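PDB 1TV4: monomethylamine methyltransferase MtmB1 from Methanosarcina barkeri, which catalyses transfer of the methyl group of monomethylamine to the corrinoid cofactor of its partner protein MtmC in methanogenesis from methylamine. Local coordinates for residues Y13-V18 / V84-D89; F102-G107 / T225-V230; I156-M161 / M199-P204; I256-M261 / L287-S292. One frame throughout, in Å; residues are numbered along the deposited sequence.

Contact 1: residues Y13-V18 / V84-D89; sequences YDRAKV and VKYTED
R15, near the end of helix 9-16, lays its side chain across V84 and carries its guanidinium to the backbone that leads toward helix 88-95. Its CB rests on V84 CG1, 3.9 Å away, the two side chains crossing at about a right angle. From CG to NE the chain is extended (chi2 -174°), and CD, passing the same methyl, comes 4.0 Å from K85 O. At the tip, NH1 gives that carbonyl a hydrogen bond, R15 NH1 to K85 O 2.9 Å, weak because it is bent to 129° at the hydrogen. K85 O meets the edge of the guanidinium, near its plane, and NH2 forms a salt bridge with E90. Behind R15, the small A16 lets the helix come close: V84 CG2 lies 3.5 Å from A16 N and 3.8 Å from A16 CB. At the N-cap of helix 88-95, the T87 side chain caps a first-turn backbone N and E90 bonds T87 N in return, a capping box. The contact joins the N-terminal helix to the small mixed sheet through V84. An aliphatic stem over valine and a charged tip suit arginine to this boundary, where the ion pair with E90 is likely to outweigh the bent carbonyl bond.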
# COMPACT_ATOMS: atom_id res chain seq x y z
N TYR A 13 -28.85 -5.14 -19.18
CA TYR A 13 -29.77 -5.86 -18.32
C TYR A 13 -31.17 -5.29 -18.47
O TYR A 13 -32.14 -6.03 -18.65
CB TYR A 13 -29.34 -5.74 -16.85
CG TYR A 13 -30.32 -6.39 -15.89
CD1 TYR A 13 -30.37 -7.77 -15.74
CD2 TYR A 13 -31.19 -5.61 -15.14
CE1 TYR A 13 -31.28 -8.37 -14.86
CE2 TYR A 13 -32.10 -6.19 -14.26
CZ TYR A 13 -32.14 -7.57 -14.13
OH TYR A 13 -33.04 -8.14 -13.25
N ASP A 14 -31.27 -3.97 -18.39
CA ASP A 14 -32.56 -3.29 -18.52
C ASP A 14 -33.27 -3.68 -19.81
O ASP A 14 -34.44 -4.05 -19.79
CB ASP A 14 -32.35 -1.77 -18.49
CG ASP A 14 -31.95 -1.26 -17.12
OD1 ASP A 14 -31.53 -0.08 -17.02
OD2 ASP A 14 -32.04 -2.02 -16.13
N ARG A 15 -32.56 -3.61 -20.93
CA ARG A 15 -33.15 -3.95 -22.22
C ARG A 15 -33.45 -5.44 -22.38
O ARG A 15 -34.44 -5.81 -23.01
CB ARG A 15 -32.23 -3.48 -23.35
CG ARG A 15 -31.99 -1.99 -23.32
CD ARG A 15 -31.20 -1.49 -24.52
NE ARG A 15 -30.85 -0.09 -24.35
CZ ARG A 15 -30.14 0.63 -25.22
NH1 ARG A 15 -29.72 0.08 -26.35
NH2 ARG A 15 -29.86 1.89 -24.95
N ALA A 16 -32.61 -6.29 -21.80
CA ALA A 16 -32.80 -7.73 -21.90
C ALA A 16 -34.09 -8.20 -21.22
O ALA A 16 -34.58 -9.29 -21.51
CB ALA A 16 -31.61 -8.44 -21.29
N LYS A 17 -34.63 -7.38 -20.33
CA LYS A 17 -35.85 -7.76 -19.63
C LYS A 17 -37.12 -7.38 -20.38
O LYS A 17 -38.19 -7.90 -20.09
CB LYS A 17 -35.88 -7.14 -18.23
CG LYS A 17 -34.80 -7.67 -17.31
CD LYS A 17 -35.14 -7.45 -15.84
CE LYS A 17 -35.28 -5.98 -15.49
NZ LYS A 17 -35.60 -5.79 -14.04
N VAL A 18 -37.00 -6.48 -21.35
CA VAL A 18 -38.16 -6.03 -22.11
C VAL A 18 -37.98 -6.08 -23.63
O VAL A 18 -38.82 -5.59 -24.38
CB VAL A 18 -38.55 -4.59 -21.72
CG1 VAL A 18 -38.87 -4.53 -20.24
CG2 VAL A 18 -37.41 -3.64 -22.06
N VAL A 84 -31.62 -7.74 -27.26
CA VAL A 84 -31.20 -6.38 -26.91
C VAL A 84 -30.74 -5.70 -28.19
O VAL A 84 -29.91 -6.24 -28.92
CB VAL A 84 -30.03 -6.38 -25.90
CG1 VAL A 84 -29.49 -4.96 -25.73
CG2 VAL A 84 -30.50 -6.93 -24.56
N LYS A 85 -31.29 -4.52 -28.47
CA LYS A 85 -30.94 -3.77 -29.67
C LYS A 85 -30.19 -2.48 -29.36
O LYS A 85 -30.52 -1.78 -28.41
CB LYS A 85 -32.21 -3.43 -30.46
CG LYS A 85 -32.91 -4.64 -31.06
CD LYS A 85 -32.17 -5.18 -32.28
CE LYS A 85 -32.44 -4.34 -33.51
NZ LYS A 85 -33.87 -4.41 -33.92
N TYR A 86 -29.19 -2.18 -30.18
CA TYR A 86 -28.40 -0.97 -30.03
C TYR A 86 -28.84 -0.00 -31.12
O TYR A 86 -29.46 -0.40 -32.10
CB TYR A 86 -26.91 -1.24 -30.23
CG TYR A 86 -26.31 -2.28 -29.33
CD1 TYR A 86 -25.81 -3.48 -29.84
CD2 TYR A 86 -26.21 -2.06 -27.96
CE1 TYR A 86 -25.23 -4.43 -29.02
CE2 TYR A 86 -25.63 -3.01 -27.12
CZ TYR A 86 -25.14 -4.19 -27.65
OH TYR A 86 -24.56 -5.11 -26.82
N THR A 87 -28.51 1.28 -30.95
CA THR A 87 -28.82 2.27 -31.97
C THR A 87 -27.47 2.54 -32.63
O THR A 87 -26.43 2.19 -32.07
CB THR A 87 -29.35 3.58 -31.37
OG1 THR A 87 -28.33 4.21 -30.58
CG2 THR A 87 -30.58 3.31 -30.50
N GLU A 88 -27.49 3.14 -33.81
CA GLU A 88 -26.25 3.42 -34.52
C GLU A 88 -25.36 4.37 -33.72
O GLU A 88 -24.14 4.20 -33.67
CB GLU A 88 -26.54 4.04 -35.88
CG GLU A 88 -25.33 4.09 -36.80
CD GLU A 88 -25.63 4.78 -38.11
OE1 GLU A 88 -26.75 4.61 -38.63
OE2 GLU A 88 -24.73 5.48 -38.63
N ASP A 89 -25.98 5.36 -33.08
CA ASP A 89 -25.22 6.33 -32.30
C ASP A 89 -24.55 5.71 -31.09
O ASP A 89 -23.44 6.10 -30.72
CB ASP A 89 -26.13 7.47 -31.84
CG ASP A 89 -26.63 8.32 -32.99
OD1 ASP A 89 -25.89 8.48 -33.98
OD2 ASP A 89 -27.76 8.84 -32.89

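Contact 2: residues F102-G107 / T225-V230; sequences FVLGTG and TDSHEV. With BG3 (3-methyl-5-sulfo-pyrrolidine-2-carboxylic acid), chain L.
T225 and T106 meet with their side chains crossed at about a right angle, T106 CG2 lying 3.6 Å from T225 OG1. The T225 hydroxyl sits in the crowded position between backbone N and carbonyl carbon (chi1 47°), which turns CG2 of the same residue to within 3.8 Å of G105 O. Beside this pair the backbone closes the contact: G105 N donates to T225 O at 3.0 Å, nearly straight at 165° but with the donor tilted 23° from the carbonyl plane. L104 CA brings a C-H to the same oxygen at 3.4 Å, giving it a second, softer partner. Glycine suits position 105, for at its backbone angles a side chain would jam against the preceding carbonyl. L104 then reaches along 225-230 and sets CD2 against S227 OG at 3.6 Å, while that hydroxyl is bonded to W293. The hairpin of strands 102-104 and 111-113 thereby lies across the N-terminal ends of the TIM-barrel strands, L104 also packing on I255 and F102 on W293. Shortening T225 to an alanine would probably leave T106 CG2 without its partner and open a gap beside G105 O, though the backbone bond could remain. D226 is held by partners beyond the two segments: OD2 in a salt bridge with K188, OD1 accepting from V201 N. Further along strand 227-231, E229, modelled in two conformers, extends its carboxylate toward the bound group, and in one of them OE2 accepts a hydrogen bond from BG3 N1 at 2.8 Å.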
# COMPACT_ATOMS: atom_id res chain seq x y z
N PHE A 102 -2.73 -0.02 -22.53
CA PHE A 102 -2.76 -0.36 -21.12
C PHE A 102 -1.53 -1.17 -20.75
O PHE A 102 -0.81 -1.65 -21.62
CB PHE A 102 -4.05 -1.12 -20.77
CG PHE A 102 -4.26 -2.37 -21.57
CD1 PHE A 102 -3.64 -3.57 -21.21
CD2 PHE A 102 -5.08 -2.36 -22.69
CE1 PHE A 102 -3.84 -4.73 -21.95
CE2 PHE A 102 -5.29 -3.52 -23.44
CZ PHE A 102 -4.66 -4.70 -23.07
N VAL A 103 -1.28 -1.28 -19.46
CA VAL A 103 -0.13 -2.00 -18.95
C VAL A 103 -0.59 -3.27 -18.26
O VAL A 103 -1.60 -3.27 -17.56
CB VAL A 103 0.67 -1.15 -17.94
CG1 VAL A 103 1.84 -1.95 -17.37
CG2 VAL A 103 1.17 0.12 -18.61
N LEU A 104 0.14 -4.36 -18.49
CA LEU A 104 -0.16 -5.63 -17.86
C LEU A 104 1.04 -5.98 -16.98
O LEU A 104 2.19 -5.72 -17.37
CB LEU A 104 -0.36 -6.73 -18.91
CG LEU A 104 -1.58 -6.59 -19.82
CD1 LEU A 104 -1.59 -7.72 -20.84
CD2 LEU A 104 -2.85 -6.63 -18.97
N GLY A 105 0.78 -6.54 -15.81
CA GLY A 105 1.87 -6.89 -14.91
C GLY A 105 2.35 -5.70 -14.10
O GLY A 105 1.82 -4.60 -14.24
N THR A 106 3.35 -5.93 -13.26
CA THR A 106 3.89 -4.88 -12.40
C THR A 106 5.41 -4.95 -12.30
O THR A 106 6.03 -5.91 -12.76
CB THR A 106 3.32 -5.00 -10.97
OG1 THR A 106 3.66 -6.29 -10.44
CG2 THR A 106 1.81 -4.85 -10.98
N GLY A 107 6.00 -3.92 -11.68
CA GLY A 107 7.44 -3.88 -11.50
C GLY A 107 8.23 -4.00 -12.78
O GLY A 107 7.81 -3.52 -13.84
N THR A 225 -4.11 -5.10 -12.75
CA THR A 225 -3.12 -5.13 -13.83
C THR A 225 -3.12 -6.47 -14.57
O THR A 225 -2.22 -6.74 -15.37
CB THR A 225 -1.71 -4.84 -13.30
OG1 THR A 225 -1.48 -5.62 -12.12
CG2 THR A 225 -1.57 -3.36 -12.94
N ASP A 226 -4.11 -7.30 -14.30
CA ASP A 226 -4.24 -8.59 -14.99
C ASP A 226 -5.45 -8.49 -15.91
O ASP A 226 -6.35 -7.69 -15.67
CB ASP A 226 -4.48 -9.73 -13.99
CG ASP A 226 -3.31 -9.93 -13.05
OD1 ASP A 226 -2.16 -10.01 -13.53
OD2 ASP A 226 -3.56 -10.02 -11.83
N SER A 227 -5.48 -9.31 -16.96
CA SER A 227 -6.61 -9.30 -17.89
C SER A 227 -7.73 -10.15 -17.29
O SER A 227 -7.51 -11.31 -16.94
CB SER A 227 -6.21 -9.88 -19.25
OG SER A 227 -5.33 -9.00 -19.93
N HIS A 228 -8.92 -9.56 -17.19
CA HIS A 228 -10.09 -10.25 -16.63
C HIS A 228 -11.00 -10.69 -17.74
O HIS A 228 -11.54 -9.89 -18.49
CB HIS A 228 -10.80 -9.33 -15.64
CG HIS A 228 -9.95 -8.98 -14.47
ND1 HIS A 228 -10.25 -9.36 -13.18
CD2 HIS A 228 -8.76 -8.33 -14.40
CE1 HIS A 228 -9.28 -8.97 -12.37
NE2 HIS A 228 -8.36 -8.35 -13.09
N GLU A 229 -11.19 -12.01 -17.83
CA GLU A 229 -11.99 -12.61 -18.89
C GLU A 229 -13.49 -12.70 -18.66
O GLU A 229 -13.96 -13.08 -17.59
CB GLU A 229 -11.43 -14.00 -19.19
CG GLU A 229 -12.17 -14.78 -20.26
CD GLU A 229 -11.27 -15.78 -20.96
OE1 GLU A 229 -10.44 -16.41 -20.27
OE2 GLU A 229 -11.40 -15.94 -22.19
N VAL A 230 -14.24 -12.34 -19.70
CA VAL A 230 -15.70 -12.41 -19.69
C VAL A 230 -15.97 -13.02 -21.06
O VAL A 230 -15.41 -12.59 -22.07
CB VAL A 230 -16.37 -11.02 -19.55
CG1 VAL A 230 -15.98 -10.11 -20.69
CG2 VAL A 230 -17.89 -11.21 -19.49
C1 BG3 L . -7.74 -17.28 -23.03
C2 BG3 L . -8.74 -18.48 -22.95
C3 BG3 L . -8.99 -19.11 -21.62
C4 BG3 L . -10.00 -20.15 -22.02
C5 BG3 L . -10.90 -19.15 -22.83
C6 BG3 L . -7.80 -19.80 -21.07
O1 BG3 L . -6.74 -17.29 -23.75
N1 BG3 L . -10.05 -18.05 -23.46
S1 BG3 L . -11.85 -20.01 -24.07
O2 BG3 L . -12.65 -21.05 -23.40
O3 BG3 L . -12.68 -19.02 -24.79
O4 BG3 L . -10.92 -20.67 -25.00

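Contact 3: residues I156-M161 / M199-P204; sequences IVNGVM and MGVKGP. With BG3 (3-methyl-5-sulfo-pyrrolidine-2-carboxylic acid), chain L.
K202 starts with CG opposite its own backbone N (chi1 -172°) and then bends at both chi2 and chi3, so that its stem runs beside V157, whose CG2 is likewise opposite the nitrogen. The two side chains point the same way, V157 CG2 touching K202 CE at 3.6 Å. K202, modelled in two conformers, is bonded through NZ to BG3 C1 at 1.3 Å; this short link to a carbonyl carbon is an amide, and the 5-sulfo-pyrrolidine ring is consistent with sulfite having added to the imine of pyrrolysine. NZ is also hydrogen-bonded to E229 OE1. Helix 174-193 connects the neighbouring parallel strands 155-161 and 201-203, a beta-alpha-beta unit of the TIM barrel, and their ladder runs from I156 N donating to G200 O (2.9 Å, 167°) to N158 N donating to K202 O at 3.1 Å. On the other face of the sheet, N158 OD1 covers V201 CB at 3.5 Å and ND2 bonds E183. An aspartate in its place would probably leave E183 without its amide donor and set two carboxylates against each other. G203 suits this site, since a side chain there would collide with N158 ND2. Further back, I156 CD1 meets M199 CE at 3.8 Å.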
# COMPACT_ATOMS: atom_id res chain seq x y z
N ILE A 156 1.10 -14.40 -18.68
CA ILE A 156 0.66 -15.78 -18.56
C ILE A 156 -0.85 -15.93 -18.75
O ILE A 156 -1.62 -15.11 -18.26
CB ILE A 156 0.98 -16.35 -17.15
CG1 ILE A 156 2.48 -16.25 -16.85
CG2 ILE A 156 0.48 -17.79 -17.03
CD1 ILE A 156 3.36 -17.12 -17.75
N VAL A 157 -1.27 -16.96 -19.49
CA VAL A 157 -2.70 -17.23 -19.63
C VAL A 157 -2.88 -18.50 -18.79
O VAL A 157 -2.29 -19.55 -19.08
CB VAL A 157 -3.15 -17.45 -21.10
CG1 VAL A 157 -2.25 -18.46 -21.80
CG2 VAL A 157 -4.59 -17.93 -21.11
N ASN A 158 -3.68 -18.39 -17.74
CA ASN A 158 -3.90 -19.47 -16.79
C ASN A 158 -4.46 -20.80 -17.28
O ASN A 158 -5.31 -20.85 -18.17
CB ASN A 158 -4.81 -18.99 -15.65
CG ASN A 158 -4.28 -17.75 -14.95
OD1 ASN A 158 -3.21 -17.24 -15.29
ND2 ASN A 158 -5.02 -17.27 -13.96
N GLY A 159 -3.98 -21.87 -16.66
CA GLY A 159 -4.47 -23.20 -16.96
C GLY A 159 -5.58 -23.44 -15.94
O GLY A 159 -5.86 -22.57 -15.12
N VAL A 160 -6.20 -24.61 -15.99
CA VAL A 160 -7.28 -24.96 -15.07
C VAL A 160 -6.83 -26.03 -14.07
O VAL A 160 -6.23 -27.02 -14.47
CB VAL A 160 -8.51 -25.48 -15.86
CG1 VAL A 160 -9.47 -26.22 -14.94
CG2 VAL A 160 -9.22 -24.30 -16.52
N MET A 161 -7.11 -25.82 -12.79
CA MET A 161 -6.74 -26.79 -11.76
C MET A 161 -7.71 -27.97 -11.82
O MET A 161 -8.92 -27.78 -11.68
CB MET A 161 -6.83 -26.16 -10.36
CG MET A 161 -5.93 -24.94 -10.13
SD MET A 161 -5.94 -24.39 -8.39
CE MET A 161 -4.82 -25.61 -7.66
N MET A 199 4.87 -10.65 -13.48
CA MET A 199 4.22 -10.97 -14.75
C MET A 199 2.71 -10.89 -14.62
O MET A 199 2.13 -11.36 -13.64
CB MET A 199 4.60 -12.38 -15.21
CG MET A 199 6.03 -12.52 -15.70
SD MET A 199 6.32 -14.19 -16.31
CE MET A 199 5.63 -14.07 -17.98
N GLY A 200 2.06 -10.28 -15.61
CA GLY A 200 0.61 -10.18 -15.58
C GLY A 200 0.03 -11.51 -16.02
O GLY A 200 0.70 -12.29 -16.70
N VAL A 201 -1.21 -11.78 -15.64
CA VAL A 201 -1.85 -13.03 -16.03
C VAL A 201 -3.21 -12.75 -16.68
O VAL A 201 -3.63 -11.59 -16.78
CB VAL A 201 -2.10 -13.97 -14.80
CG1 VAL A 201 -0.82 -14.13 -14.00
CG2 VAL A 201 -3.22 -13.41 -13.93
N LYS A 202 -3.86 -13.81 -17.14
CA LYS A 202 -5.18 -13.69 -17.75
C LYS A 202 -6.03 -14.82 -17.18
O LYS A 202 -5.63 -15.98 -17.22
CB LYS A 202 -5.11 -13.80 -19.28
CG LYS A 202 -6.43 -13.48 -19.98
CD LYS A 202 -7.28 -14.74 -20.26
CE LYS A 202 -6.98 -15.31 -21.65
NZ LYS A 202 -7.91 -16.43 -22.01
N GLY A 203 -7.18 -14.46 -16.62
CA GLY A 203 -8.09 -15.44 -16.05
C GLY A 203 -9.32 -14.71 -15.55
O GLY A 203 -9.60 -13.60 -16.03
N PRO A 204 -10.10 -15.28 -14.61
CA PRO A 204 -9.89 -16.59 -13.98
C PRO A 204 -10.33 -17.69 -14.95
O PRO A 204 -11.13 -17.44 -15.85
CB PRO A 204 -10.76 -16.50 -12.73
CG PRO A 204 -11.93 -15.69 -13.21
CD PRO A 204 -11.29 -14.60 -14.07
C1 BG3 L . -7.74 -17.28 -23.03
C2 BG3 L . -8.74 -18.48 -22.95
C3 BG3 L . -8.99 -19.11 -21.62
C4 BG3 L . -10.00 -20.15 -22.02
C5 BG3 L . -10.90 -19.15 -22.83
C6 BG3 L . -7.80 -19.80 -21.07
O1 BG3 L . -6.74 -17.29 -23.75
N1 BG3 L . -10.05 -18.05 -23.46
S1 BG3 L . -11.85 -20.01 -24.07
O2 BG3 L . -12.65 -21.05 -23.40
O3 BG3 L . -12.68 -19.02 -24.79
O4 BG3 L . -10.92 -20.67 -25.00

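Contact 4: residues I256-M261 / L287-S292; sequences IMDEQM and LMSSAS. With BG3 (3-methyl-5-sulfo-pyrrolidine-2-carboxylic acid), chain L.
Hydrogen bonds tie I256 to S292 twice over. S292 N donates to I256 O at 2.7 Å, in the carbonyl plane and on a lone pair, while I256 N gives its hydrogen to S292 OG at 3.1 Å. The serine thus answers both polar atoms of one strand residue, and its hydroxyl is bonded to Q99 as well. A third bond joins side chains: S289 OG donates to D258 OD1 at 2.7 Å, approaching the carboxylate on its anti side and 24° out of its plane. D258 reaches that hydroxyl with CG opposite the backbone N (chi1 167°); its other oxygen, OD2, accepts from H294 and Q232, so this buried charge is met by several donors. Van der Waals contacts accompany these bonds. A291 CB touches D258 CB at 3.7 Å, a close approach that alanine's small side chain suits, and lies 4.4 Å from I256 CG2. That I256 methyl also sets itself against a carbonyl, CG2 lying 3.7 Å from S289 O, at the turn that follows helix 271-288, where S290 takes positive phi. Across the subunit boundary, R108 of a third subunit bonds S290 O and packs on I256. Toward the ligand, M261, like E259 modelled in two conformers, places SD about 3.7 Å from the sulfonate oxygen BG3 O3. Strand 255-259, helix 271-288 and the next parallel strand, 293-300, follow one another round the wall of a TIM barrel; the link 289-292 brings the chain back beside the start of strand 255-259 and into strand 293-300, while E259 and M261 stand near the opposite end, at the pocket.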
# COMPACT_ATOMS: atom_id res chain seq x y z
N ILE A 256 -10.32 -5.33 -18.63
CA ILE A 256 -11.30 -6.32 -19.09
C ILE A 256 -11.00 -6.91 -20.47
O ILE A 256 -10.81 -6.18 -21.44
CB ILE A 256 -12.73 -5.69 -19.13
CG1 ILE A 256 -13.16 -5.31 -17.72
CG2 ILE A 256 -13.73 -6.69 -19.75
CD1 ILE A 256 -14.52 -4.62 -17.66
N MET A 257 -10.97 -8.23 -20.52
CA MET A 257 -10.74 -8.93 -21.78
C MET A 257 -12.00 -9.70 -22.15
O MET A 257 -12.30 -10.73 -21.56
CB MET A 257 -9.58 -9.92 -21.69
CG MET A 257 -9.32 -10.65 -23.01
SD MET A 257 -8.44 -12.21 -22.81
CE MET A 257 -9.81 -13.29 -22.37
N ASP A 258 -12.75 -9.17 -23.12
CA ASP A 258 -13.97 -9.81 -23.60
C ASP A 258 -13.52 -10.82 -24.65
O ASP A 258 -12.68 -10.52 -25.48
CB ASP A 258 -14.88 -8.76 -24.24
CG ASP A 258 -16.02 -9.37 -25.04
OD1 ASP A 258 -17.16 -9.42 -24.52
OD2 ASP A 258 -15.77 -9.81 -26.18
N GLU A 259 -14.09 -12.03 -24.59
CA GLU A 259 -13.73 -13.09 -25.53
C GLU A 259 -14.95 -13.64 -26.27
O GLU A 259 -16.05 -13.66 -25.73
CB GLU A 259 -13.03 -14.24 -24.77
CG GLU A 259 -12.65 -15.48 -25.60
CD GLU A 259 -13.81 -16.46 -25.82
OE1 GLU A 259 -14.63 -16.62 -24.89
OE2 GLU A 259 -13.89 -17.07 -26.90
N GLN A 260 -14.74 -14.07 -27.51
CA GLN A 260 -15.80 -14.67 -28.31
C GLN A 260 -15.09 -15.54 -29.33
O GLN A 260 -14.11 -15.11 -29.94
CB GLN A 260 -16.67 -13.61 -29.00
CG GLN A 260 -18.10 -14.09 -29.33
CD GLN A 260 -18.19 -14.84 -30.66
OE1 GLN A 260 -18.98 -15.79 -30.80
NE2 GLN A 260 -17.42 -14.40 -31.64
N MET A 261 -15.56 -16.77 -29.50
CA MET A 261 -14.95 -17.68 -30.45
C MET A 261 -15.98 -18.13 -31.48
O MET A 261 -16.66 -19.14 -31.30
CB MET A 261 -14.36 -18.89 -29.70
CG MET A 261 -15.28 -19.52 -28.68
SD MET A 261 -14.43 -20.73 -27.62
CE MET A 261 -14.20 -22.09 -28.76
N LEU A 287 -18.79 -2.47 -26.43
CA LEU A 287 -20.10 -1.90 -26.21
C LEU A 287 -20.76 -2.54 -24.98
O LEU A 287 -21.02 -1.87 -23.98
CB LEU A 287 -20.94 -2.13 -27.47
CG LEU A 287 -22.31 -1.50 -27.68
CD1 LEU A 287 -22.25 0.01 -27.54
CD2 LEU A 287 -22.79 -1.89 -29.08
N MET A 288 -21.00 -3.84 -25.06
CA MET A 288 -21.64 -4.58 -23.98
C MET A 288 -20.74 -4.86 -22.78
O MET A 288 -21.16 -4.74 -21.63
CB MET A 288 -22.17 -5.91 -24.54
CG MET A 288 -22.77 -6.85 -23.51
SD MET A 288 -23.19 -8.47 -24.25
CE MET A 288 -21.62 -9.31 -24.13
N SER A 289 -19.49 -5.23 -23.05
CA SER A 289 -18.55 -5.58 -22.00
C SER A 289 -17.56 -4.50 -21.54
O SER A 289 -16.75 -4.77 -20.66
CB SER A 289 -17.75 -6.81 -22.43
OG SER A 289 -18.62 -7.84 -22.88
N SER A 290 -17.63 -3.31 -22.14
CA SER A 290 -16.70 -2.23 -21.77
C SER A 290 -15.27 -2.77 -21.79
O SER A 290 -14.43 -2.40 -20.96
CB SER A 290 -17.01 -1.70 -20.37
OG SER A 290 -18.31 -1.13 -20.28
N ALA A 291 -14.99 -3.66 -22.74
CA ALA A 291 -13.68 -4.29 -22.84
C ALA A 291 -12.49 -3.35 -23.06
O ALA A 291 -12.62 -2.32 -23.71
CB ALA A 291 -13.69 -5.32 -23.96
N SER A 292 -11.35 -3.74 -22.50
CA SER A 292 -10.09 -3.02 -22.68
C SER A 292 -9.54 -3.61 -23.97
O SER A 292 -8.96 -2.91 -24.80
CB SER A 292 -9.13 -3.30 -21.52
OG SER A 292 -9.64 -2.79 -20.30
C1 BG3 L . -7.74 -17.28 -23.03
C2 BG3 L . -8.74 -18.48 -22.95
C3 BG3 L . -8.99 -19.11 -21.62
C4 BG3 L . -10.00 -20.15 -22.02
C5 BG3 L . -10.90 -19.15 -22.83
C6 BG3 L . -7.80 -19.80 -21.07
O1 BG3 L . -6.74 -17.29 -23.75
N1 BG3 L . -10.05 -18.05 -23.46
S1 BG3 L . -11.85 -20.01 -24.07
O2 BG3 L . -12.65 -21.05 -23.40
O3 BG3 L . -12.68 -19.02 -24.79
O4 BG3 L . -10.92 -20.67 -25.00

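Contacts 2, 3 and 4 share the barrel wall and all touch BG3. Strand 227-231 runs between the other two: on one side G203 O probably accepts from E229 N, while on its far side H228 O probably accepts from M257 N and V230 O from E259 N. Centres of contacts 2 and 3 are about 10 Å apart, of contacts 2 and 4 about 14 Å, and in the chain contact 3 is nested within the loop closed by contact 2. K202, E229, E259 and M261 thus gather round one pocket. Contact 1 stands apart, its centre about 32 Å from that of contact 3, yet it meets contact 4 where Y86 OH lies 3.4 Å from M288 CB.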